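Local coordinates for protein formylmethanofuran--tetrahydromethanopterin formyltransferase (PDB 1M5S) that catalyses the reversible transfer of a formyl group from formylmethanofuran to tetrahydromethanopterin, a step of methanogenesis from carbon dioxide, at residues C95-P100 and F119-F124; A182-I187 and G199-S204; I247-L252 and A259-G264. All coordinates share one frame; numbering follows the deposited sequence.

Contact 1. Residues C95-P100 and F119-F124; sequences CVLTAP and FKLKFF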
loop_
_atom_site.group_PDB
_atom_site.type_symbol
_atom_site.label_atom_id
_atom_site.label_comp_id
_atom_site.label_asym_id
_atom_site.label_seq_id
_atom_site.Cartn_x
_atom_site.Cartn_y
_atom_site.Cartn_z
ATOM N N CYS A 95 -2.421 -15.415 15.376
ATOM C CA CYS A 95 -2.241 -14.406 14.332
ATOM C C CYS A 95 -3.543 -13.886 13.720
ATOM O O CYS A 95 -3.535 -12.896 12.988
ATOM C CB CYS A 95 -1.327 -14.944 13.224
ATOM S SG CYS A 95 0.301 -15.493 13.802
ATOM N N VAL A 96 -4.655 -14.553 14.008
ATOM C CA VAL A 96 -5.941 -14.145 13.460
ATOM C C VAL A 96 -6.965 -13.845 14.562
ATOM O O VAL A 96 -7.576 -12.775 14.582
ATOM C CB VAL A 96 -6.480 -15.217 12.494
ATOM C CG1 VAL A 96 -7.809 -14.779 11.906
ATOM C CG2 VAL A 96 -5.472 -15.461 11.377
ATOM N N LEU A 97 -7.055 -14.737 15.541
ATOM C CA LEU A 97 -7.848 -14.490 16.739
ATOM C C LEU A 97 -7.410 -13.191 17.413
ATOM O O LEU A 97 -8.237 -12.429 17.904
ATOM C CB LEU A 97 -7.704 -15.667 17.715
ATOM C CG LEU A 97 -8.488 -15.621 19.033
ATOM C CD1 LEU A 97 -8.890 -17.027 19.425
ATOM C CD2 LEU A 97 -7.662 -14.979 20.129
ATOM N N THR A 98 -6.117 -12.909 17.338
ATOM C CA THR A 98 -5.518 -11.737 17.971
ATOM C C THR A 98 -5.537 -10.487 17.084
ATOM O O THR A 98 -5.175 -9.395 17.535
ATOM C CB THR A 98 -4.064 -12.023 18.345
ATOM O OG1 THR A 98 -3.336 -12.385 17.165
ATOM C CG2 THR A 98 -3.992 -13.162 19.344
ATOM N N ALA A 99 -5.896 -10.663 15.814
ATOM C CA ALA A 99 -5.889 -9.571 14.843
ATOM C C ALA A 99 -7.235 -8.847 14.809
ATOM O O ALA A 99 -8.288 -9.467 14.955
ATOM C CB ALA A 99 -5.551 -10.115 13.459
ATOM N N PRO A 100 -7.215 -7.516 14.610
ATOM C CA PRO A 100 -8.427 -6.690 14.583
ATOM C C PRO A 100 -9.489 -7.132 13.571
ATOM O O PRO A 100 -9.208 -7.281 12.385
ATOM C CB PRO A 100 -7.895 -5.296 14.255
ATOM C CG PRO A 100 -6.519 -5.298 14.803
ATOM C CD PRO A 100 -6.001 -6.686 14.519
ATOM N N PHE A 119 -13.669 -25.225 17.207
ATOM C CA PHE A 119 -14.028 -25.855 18.474
ATOM C C PHE A 119 -12.874 -25.697 19.455
ATOM O O PHE A 119 -13.080 -25.352 20.615
ATOM C CB PHE A 119 -14.345 -27.344 18.257
ATOM C CG PHE A 119 -14.635 -28.100 19.531
ATOM C CD1 PHE A 119 -13.600 -28.684 20.261
ATOM C CD2 PHE A 119 -15.934 -28.196 20.021
ATOM C CE1 PHE A 119 -13.851 -29.345 21.466
ATOM C CE2 PHE A 119 -16.201 -28.855 21.227
ATOM C CZ PHE A 119 -15.154 -29.428 21.950
ATOM N N LYS A 120 -11.653 -25.880 18.965
ATOM C CA LYS A 120 -10.479 -25.849 19.821
ATOM C C LYS A 120 -10.147 -24.437 20.281
ATOM O O LYS A 120 -9.625 -24.244 21.376
ATOM C CB LYS A 120 -9.279 -26.461 19.093
ATOM C CG LYS A 120 -9.382 -27.968 18.899
ATOM C CD LYS A 120 -8.165 -28.508 18.170
ATOM C CE LYS A 120 -7.704 -29.836 18.750
ATOM N NZ LYS A 120 -6.272 -30.099 18.429
ATOM N N LEU A 121 -10.478 -23.450 19.455
ATOM C CA LEU A 121 -10.173 -22.052 19.768
ATOM C C LEU A 121 -11.164 -21.440 20.757
ATOM O O LEU A 121 -10.791 -20.568 21.544
ATOM C CB LEU A 121 -10.144 -21.212 18.478
ATOM C CG LEU A 121 -8.949 -21.399 17.536
ATOM C CD1 LEU A 121 -9.106 -20.507 16.321
ATOM C CD2 LEU A 121 -7.656 -21.079 18.270
ATOM N N LYS A 122 -12.396 -21.959 20.762
ATOM C CA LYS A 122 -13.471 -21.428 21.602
ATOM C C LYS A 122 -13.122 -21.479 23.087
ATOM O O LYS A 122 -13.519 -20.597 23.844
ATOM C CB LYS A 122 -14.792 -22.175 21.347
ATOM C CG LYS A 122 -14.932 -23.505 22.086
ATOM C CD LYS A 122 -16.323 -24.089 21.933
ATOM C CE LYS A 122 -16.445 -25.434 22.629
ATOM N NZ LYS A 122 -16.026 -25.392 24.058
ATOM N N PHE A 123 -12.211 -22.381 23.441
ATOM C CA PHE A 123 -11.812 -22.591 24.847
ATOM C C PHE A 123 -11.124 -21.351 25.426
ATOM O O PHE A 123 -10.995 -21.203 26.649
ATOM C CB PHE A 123 -10.881 -23.790 24.949
ATOM C CG PHE A 123 -11.659 -25.090 24.834
ATOM C CD1 PHE A 123 -11.940 -25.615 23.571
ATOM C CD2 PHE A 123 -12.103 -25.739 25.987
ATOM C CE1 PHE A 123 -12.681 -26.793 23.458
ATOM C CE2 PHE A 123 -12.850 -26.916 25.876
ATOM C CZ PHE A 123 -13.140 -27.442 24.611
ATOM N N PHE A 124 -10.662 -20.476 24.533
ATOM C CA PHE A 124 -10.025 -19.235 24.941
ATOM C C PHE A 124 -10.988 -18.335 25.730
ATOM O O PHE A 124 -10.562 -17.581 26.597
ATOM C CB PHE A 124 -9.476 -18.492 23.718
ATOM C CG PHE A 124 -8.682 -17.260 24.060
ATOM C CD1 PHE A 124 -7.470 -17.365 24.730
ATOM C CD2 PHE A 124 -9.156 -15.995 23.728
ATOM C CE1 PHE A 124 -6.731 -16.221 25.060
ATOM C CE2 PHE A 124 -8.427 -14.848 24.055
ATOM C CZ PHE A 124 -7.216 -14.959 24.720
#

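Contact 2. Residues A182-I187 and G199-S204; sequences AAVDTI and GGIVAS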
loop_
_atom_site.group_PDB
_atom_site.type_symbol
_atom_site.label_atom_id
_atom_site.label_comp_id
_atom_site.label_asym_id
_atom_site.label_seq_id
_atom_site.Cartn_x
_atom_site.Cartn_y
_atom_site.Cartn_z
ATOM N N ALA A 182 5.125 -9.166 -11.591
ATOM C CA ALA A 182 3.941 -9.218 -12.451
ATOM C C ALA A 182 3.311 -10.608 -12.423
ATOM O O ALA A 182 2.090 -10.734 -12.320
ATOM C CB ALA A 182 4.305 -8.845 -13.875
ATOM N N ALA A 183 4.149 -11.646 -12.467
ATOM C CA ALA A 183 3.669 -13.030 -12.382
ATOM C C ALA A 183 2.972 -13.334 -11.049
ATOM O O ALA A 183 1.885 -13.918 -11.026
ATOM C CB ALA A 183 4.825 -13.998 -12.609
ATOM N N VAL A 184 3.566 -12.875 -9.947
ATOM C CA VAL A 184 2.987 -13.077 -8.622
ATOM C C VAL A 184 1.650 -12.345 -8.434
ATOM O O VAL A 184 0.712 -12.901 -7.853
ATOM C CB VAL A 184 3.986 -12.654 -7.529
ATOM C CG1 VAL A 184 3.303 -12.568 -6.160
ATOM C CG2 VAL A 184 5.117 -13.660 -7.483
ATOM N N ASP A 185 1.546 -11.124 -8.959
ATOM C CA ASP A 185 0.297 -10.367 -8.902
ATOM C C ASP A 185 -0.789 -11.088 -9.690
ATOM O O ASP A 185 -1.959 -11.057 -9.319
ATOM C CB ASP A 185 0.483 -8.959 -9.479
ATOM C CG ASP A 185 1.227 -8.024 -8.537
ATOM O OD1 ASP A 185 1.221 -8.247 -7.307
ATOM O OD2 ASP A 185 1.803 -7.036 -9.027
ATOM N N THR A 186 -0.398 -11.693 -10.808
ATOM C CA THR A 186 -1.332 -12.422 -11.663
ATOM C C THR A 186 -1.821 -13.692 -10.971
ATOM O O THR A 186 -3.016 -13.975 -10.944
ATOM C CB THR A 186 -0.667 -12.813 -12.988
ATOM O OG1 THR A 186 -0.047 -11.657 -13.553
ATOM C CG2 THR A 186 -1.694 -13.350 -13.966
ATOM N N ILE A 187 -0.887 -14.427 -10.380
ATOM C CA ILE A 187 -1.212 -15.657 -9.676
ATOM C C ILE A 187 -2.092 -15.395 -8.449
ATOM O O ILE A 187 -2.985 -16.185 -8.156
ATOM C CB ILE A 187 0.079 -16.410 -9.275
ATOM C CG1 ILE A 187 0.821 -16.843 -10.545
ATOM C CG2 ILE A 187 -0.253 -17.627 -8.413
ATOM C CD1 ILE A 187 2.209 -17.377 -10.302
ATOM N N GLY A 199 7.242 -12.352 -0.891
ATOM C CA GLY A 199 6.653 -11.633 -2.010
ATOM C C GLY A 199 6.241 -12.566 -3.133
ATOM O O GLY A 199 5.959 -12.120 -4.245
ATOM N N GLY A 200 6.205 -13.863 -2.835
ATOM C CA GLY A 200 5.890 -14.867 -3.833
ATOM C C GLY A 200 7.092 -15.304 -4.650
ATOM O O GLY A 200 6.957 -16.097 -5.586
ATOM N N ILE A 201 8.272 -14.803 -4.293
ATOM C CA ILE A 201 9.432 -14.864 -5.183
ATOM C C ILE A 201 10.675 -15.494 -4.541
ATOM O O ILE A 201 11.118 -15.079 -3.467
ATOM C CB ILE A 201 9.785 -13.445 -5.728
ATOM C CG1 ILE A 201 8.589 -12.862 -6.488
ATOM C CG2 ILE A 201 10.994 -13.520 -6.656
ATOM C CD1 ILE A 201 8.661 -11.361 -6.704
ATOM N N VAL A 202 11.240 -16.484 -5.227
ATOM C CA VAL A 202 12.462 -17.152 -4.787
ATOM C C VAL A 202 13.676 -16.426 -5.351
ATOM O O VAL A 202 13.897 -16.427 -6.555
ATOM C CB VAL A 202 12.495 -18.621 -5.276
ATOM C CG1 VAL A 202 13.680 -19.364 -4.674
ATOM C CG2 VAL A 202 11.190 -19.314 -4.932
ATOM N N ALA A 203 14.468 -15.811 -4.483
ATOM C CA ALA A 203 15.695 -15.158 -4.914
ATOM C C ALA A 203 16.882 -16.125 -4.905
ATOM O O ALA A 203 17.880 -15.902 -5.587
ATOM C CB ALA A 203 15.989 -13.978 -4.019
ATOM N N SER A 204 16.751 -17.213 -4.155
ATOM C CA SER A 204 17.880 -18.092 -3.873
ATOM C C SER A 204 18.002 -19.273 -4.838
ATOM O O SER A 204 19.005 -19.399 -5.545
ATOM C CB SER A 204 17.809 -18.596 -2.424
ATOM O OG SER A 204 16.547 -19.171 -2.130
#

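Contact 3. Residues I247-L252 and A259-G264; sequences IVINGL and AAMKAG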
loop_
_atom_site.group_PDB
_atom_site.type_symbol
_atom_site.label_atom_id
_atom_site.label_comp_id
_atom_site.label_asym_id
_atom_site.label_seq_id
_atom_site.Cartn_x
_atom_site.Cartn_y
_atom_site.Cartn_z
ATOM N N ILE A 247 9.541 -18.594 -9.337
ATOM C CA ILE A 247 8.266 -18.524 -8.642
ATOM C C ILE A 247 7.801 -19.943 -8.330
ATOM O O ILE A 247 7.686 -20.769 -9.234
ATOM C CB ILE A 247 7.215 -17.768 -9.491
ATOM C CG1 ILE A 247 7.640 -16.299 -9.627
ATOM C CG2 ILE A 247 5.833 -17.862 -8.849
ATOM C CD1 ILE A 247 6.573 -15.399 -10.118
ATOM N N VAL A 248 7.760 -20.269 -7.036
ATOM C CA VAL A 248 7.220 -21.542 -6.561
ATOM C C VAL A 248 5.728 -21.424 -6.283
ATOM O O VAL A 248 5.276 -20.455 -5.682
ATOM C CB VAL A 248 7.938 -22.014 -5.279
ATOM C CG1 VAL A 248 7.319 -23.307 -4.777
ATOM C CG2 VAL A 248 9.413 -22.220 -5.558
ATOM N N ILE A 249 4.981 -22.438 -6.703
ATOM C CA ILE A 249 3.518 -22.436 -6.679
ATOM C C ILE A 249 3.022 -23.721 -5.991
ATOM O O ILE A 249 3.396 -24.824 -6.390
ATOM C CB ILE A 249 2.945 -22.385 -8.127
ATOM C CG1 ILE A 249 3.522 -21.182 -8.875
ATOM C CG2 ILE A 249 1.429 -22.325 -8.107
ATOM C CD1 ILE A 249 3.265 -21.183 -10.353
ATOM N N ASN A 250 2.321 -23.565 -4.870
ATOM C CA ASN A 250 1.566 -24.662 -4.267
ATOM C C ASN A 250 0.115 -24.500 -4.665
ATOM O O ASN A 250 -0.322 -23.399 -4.985
ATOM C CB ASN A 250 1.681 -24.635 -2.745
ATOM C CG ASN A 250 3.083 -24.925 -2.262
ATOM O OD1 ASN A 250 4.021 -25.011 -3.054
ATOM N ND2 ASN A 250 3.238 -25.069 -0.952
ATOM N N GLY A 251 -0.636 -25.593 -4.648
ATOM C CA GLY A 251 -2.012 -25.526 -5.110
ATOM C C GLY A 251 -2.828 -26.765 -4.804
ATOM O O GLY A 251 -2.277 -27.832 -4.517
ATOM N N LEU A 252 -4.141 -26.634 -4.944
ATOM C CA LEU A 252 -5.084 -27.678 -4.561
ATOM C C LEU A 252 -5.080 -28.864 -5.525
ATOM O O LEU A 252 -5.119 -30.021 -5.099
ATOM C CB LEU A 252 -6.489 -27.082 -4.462
ATOM C CG LEU A 252 -6.628 -25.990 -3.395
ATOM C CD1 LEU A 252 -8.013 -25.356 -3.463
ATOM C CD2 LEU A 252 -6.365 -26.591 -2.020
ATOM N N ALA A 259 -2.767 -23.480 -14.424
ATOM C CA ALA A 259 -3.352 -22.170 -14.675
ATOM C C ALA A 259 -2.427 -21.065 -14.163
ATOM O O ALA A 259 -2.255 -20.040 -14.827
ATOM C CB ALA A 259 -4.721 -22.069 -14.010
ATOM N N ALA A 260 -1.786 -21.319 -13.024
ATOM C CA ALA A 260 -0.907 -20.344 -12.383
ATOM C C ALA A 260 0.426 -20.219 -13.116
ATOM O O ALA A 260 0.915 -19.115 -13.329
ATOM C CB ALA A 260 -0.674 -20.724 -10.920
ATOM N N MET A 261 1.015 -21.351 -13.490
ATOM C CA MET A 261 2.260 -21.359 -14.258
ATOM C C MET A 261 2.081 -20.668 -15.607
ATOM O O MET A 261 2.890 -19.824 -15.994
ATOM C CB MET A 261 2.738 -22.795 -14.475
ATOM C CG MET A 261 3.161 -23.493 -13.193
ATOM S SD MET A 261 3.686 -25.208 -13.433
ATOM C CE MET A 261 5.229 -24.984 -14.262
ATOM N N LYS A 262 0.968 -20.960 -16.272
ATOM C CA LYS A 262 0.685 -20.377 -17.573
ATOM C C LYS A 262 0.471 -18.857 -17.477
ATOM O O LYS A 262 1.102 -18.093 -18.212
ATOM C CB LYS A 262 -0.545 -21.053 -18.190
ATOM C CG LYS A 262 -0.935 -20.534 -19.568
ATOM C CD LYS A 262 -2.139 -21.273 -20.101
ATOM C CE LYS A 262 -2.593 -20.697 -21.421
ATOM N NZ LYS A 262 -3.701 -21.496 -22.005
ATOM N N ALA A 263 -0.402 -18.429 -16.564
ATOM C CA ALA A 263 -0.699 -17.006 -16.378
ATOM C C ALA A 263 0.540 -16.245 -15.920
ATOM O O ALA A 263 0.835 -15.148 -16.417
ATOM C CB ALA A 263 -1.824 -16.832 -15.364
ATOM N N GLY A 264 1.307 -16.878 -15.037
ATOM C CA GLY A 264 2.518 -16.264 -14.520
ATOM C C GLY A 264 3.578 -16.078 -15.588
ATOM O O GLY A 264 4.240 -15.038 -15.631
#

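Contact 1. Residues C95-P100 and F119-F124
The turn that presents Leu97 to Leu121 and Phe124 is closed at Val96 O, a carbonyl oxygen bonded both by Ala99 N, 3.0 Å from Val96 O, and by the Thr102 hydroxyl, which also bonds Ala99 O. The bond from Ala99 N defines a type I beta turn from Val96 to Ala99, and Leu97 occupies its second position. From there the leucine extends with CG anti to its backbone N (chi1 -179°), a setting that carries the fork across to the other segment. Leu97 CD2 approaches the Phe124 ring at a slant, 4.0 Å from both CE2 and CD2 of Phe124. The other methyl serves Leu121, one 3-10 turn back, Leu97 CD1 meeting Leu121 CD2 at 4.4 Å, a looser touch. A branched leucine suits this place because its fork can address two partners at once.

Those partners are brought to one side by the helix and the 3-10 turn that follows it. Helix 117-122 passes into a 3-10 segment, where Phe124 N bonds to Leu121 O at 3.0 Å, and the three-residue spacing sends Leu121 and Phe124 toward the same leucine. The contact thus joins two connections of an alpha/beta sandwich: the loop leaving helix 81-95, and helix 117-122 with its 3-10 extension. Leu121 also leans on Leu89 and Ile92 of helix 81-95, while Phe124 rests on Val142 and Ile144 of strand 137-144, which encloses the apolar groups further. At the first segment, Thr98 OG1 bonds back to Gln94 O and ties the turn to the preceding helix. A second subunit borders both segments: its Pro198 packs on Thr98 and Ala99, and backbone hydrogen bonds reach it from Thr98 and Phe124.

Contact 2. Residues A182-I187 and G199-S204
Val184 meets the glycine pair Gly199-Gly200 with both of its methyls. Val184 CG1 lies close against a carbonyl oxygen, 3.3 Å from Gly199 O, and CG2 sits 3.6 Å from Gly200 O, so much of the surface under the valine is peptide backbone. CG2 has an apolar neighbour as well: Ile201 CG1, which its first torsion swings toward the valine, lies 3.7 Å from Val184 CG2. The division of labour follows from the valine's rotation: CG1 is anti to the backbone N (chi1 168°), which leaves CG2 beside that nitrogen and turned to the isoleucine.

Gly200 permits this closeness. A CB on Gly200 would fall only 2.7 Å from Val184 CG1 and would also crowd the carbonyl oxygen of Gly199. Both glycines have positive phi values, a region most other residues avoid. With no side chain on the glycine, the CA atoms of Val184 and Gly200 are 5.9 Å apart. An alanine here lacks both methyls, and would probably leave a gap over the glycine carbonyls and Ile201 without its apolar neighbour.

Behind the valine, the helix carrying it has an added tie. Ala182 O accepts the usual bond from Thr186 N, and Thr186 OG1 adds a second, 2.6 Å from Ala182 O; the two donors approach from opposite faces of the carbonyl plane. A threonine can thus satisfy its own hydroxyl within a helix while its methyl is left for packing.

Farther out, Thr186 lies against Ala263 and Ala267, and Val184 touches Ile247, so helix 173-187 lies beside helix 254-268 and packs against both strand 243-251 and the 199-204 loop, which runs next to that strand and bonds to it through Val202 and Glu246.

Contact 3. Residues I247-L252 and A259-G264
Ile249 points from its strand toward the helix and spreads its two branches over Ala260 and Met261. The Ala260 methyl fits against the fork: its CB is 3.9 Å from Ile249 CG2 and 4.0 Å from Ile249 CD1. The longer branch continues past it to Met261, where Ile249 CD1 meets Met261 CG at 3.7 Å. The two side chains meet at a slant, so the touch is a point along the methionine stem. The bend of the methionine at chi3 (71°) lies beyond this point; Met261 SD is already 5.1 Å from Ile249 CD1, and the side chain goes on to Leu293.

The isoleucine is set for this by CG1 lying beside its backbone N (chi1 -55°) and by a nearly straight chi2, which together drive CD1 outward while CG2 stays with Ala260. Alanine suits the helix position facing the strand: its small side chain lets the strand come near, with 7.5 Å between the CA atoms of Ile249 and Ala260. Strand alternation sorts the neighbours. Ile247 also faces the helical side, whereas Asn250 turns elsewhere and bonds to Glu53 and to the backbone of Gly163. This is a helix folded back on the strand just before it, 243-251 followed by 254-268, part of the helical side of the alpha/beta sandwich.

All the side-chain atoms that meet are carbon, and the three touching residues are buried. Cohesion between the segments therefore comes from dispersion and exclusion of water, and depends on shape more than on direction; the strand's backbone bonds instead to Gly164 and Phe166, and Gly264 N to Ala260 O within the helix.

In the fold
Along the chain the three contacts follow one another without overlap. Contact 1 lies in the N-terminal part of the protein, with its centre about 30 Å from that of contact 2 and 31 Å from that of contact 3; its nearest atoms stay about 17 Å from either. Contacts 2 and 3 belong to the proximal lobe, centres about 10 Å apart, and they touch: helices 173-187 and 254-268 lie side by side against strand 243-251, with Ala183 CB 3.4 Å from Ile247 CD1. The homotetramer links the distant pair, since Ser204 of contact 2 packs on Thr98 of a second subunit, a residue of contact 1. Contact 3 touches no other chain, whereas contact 2 meets two.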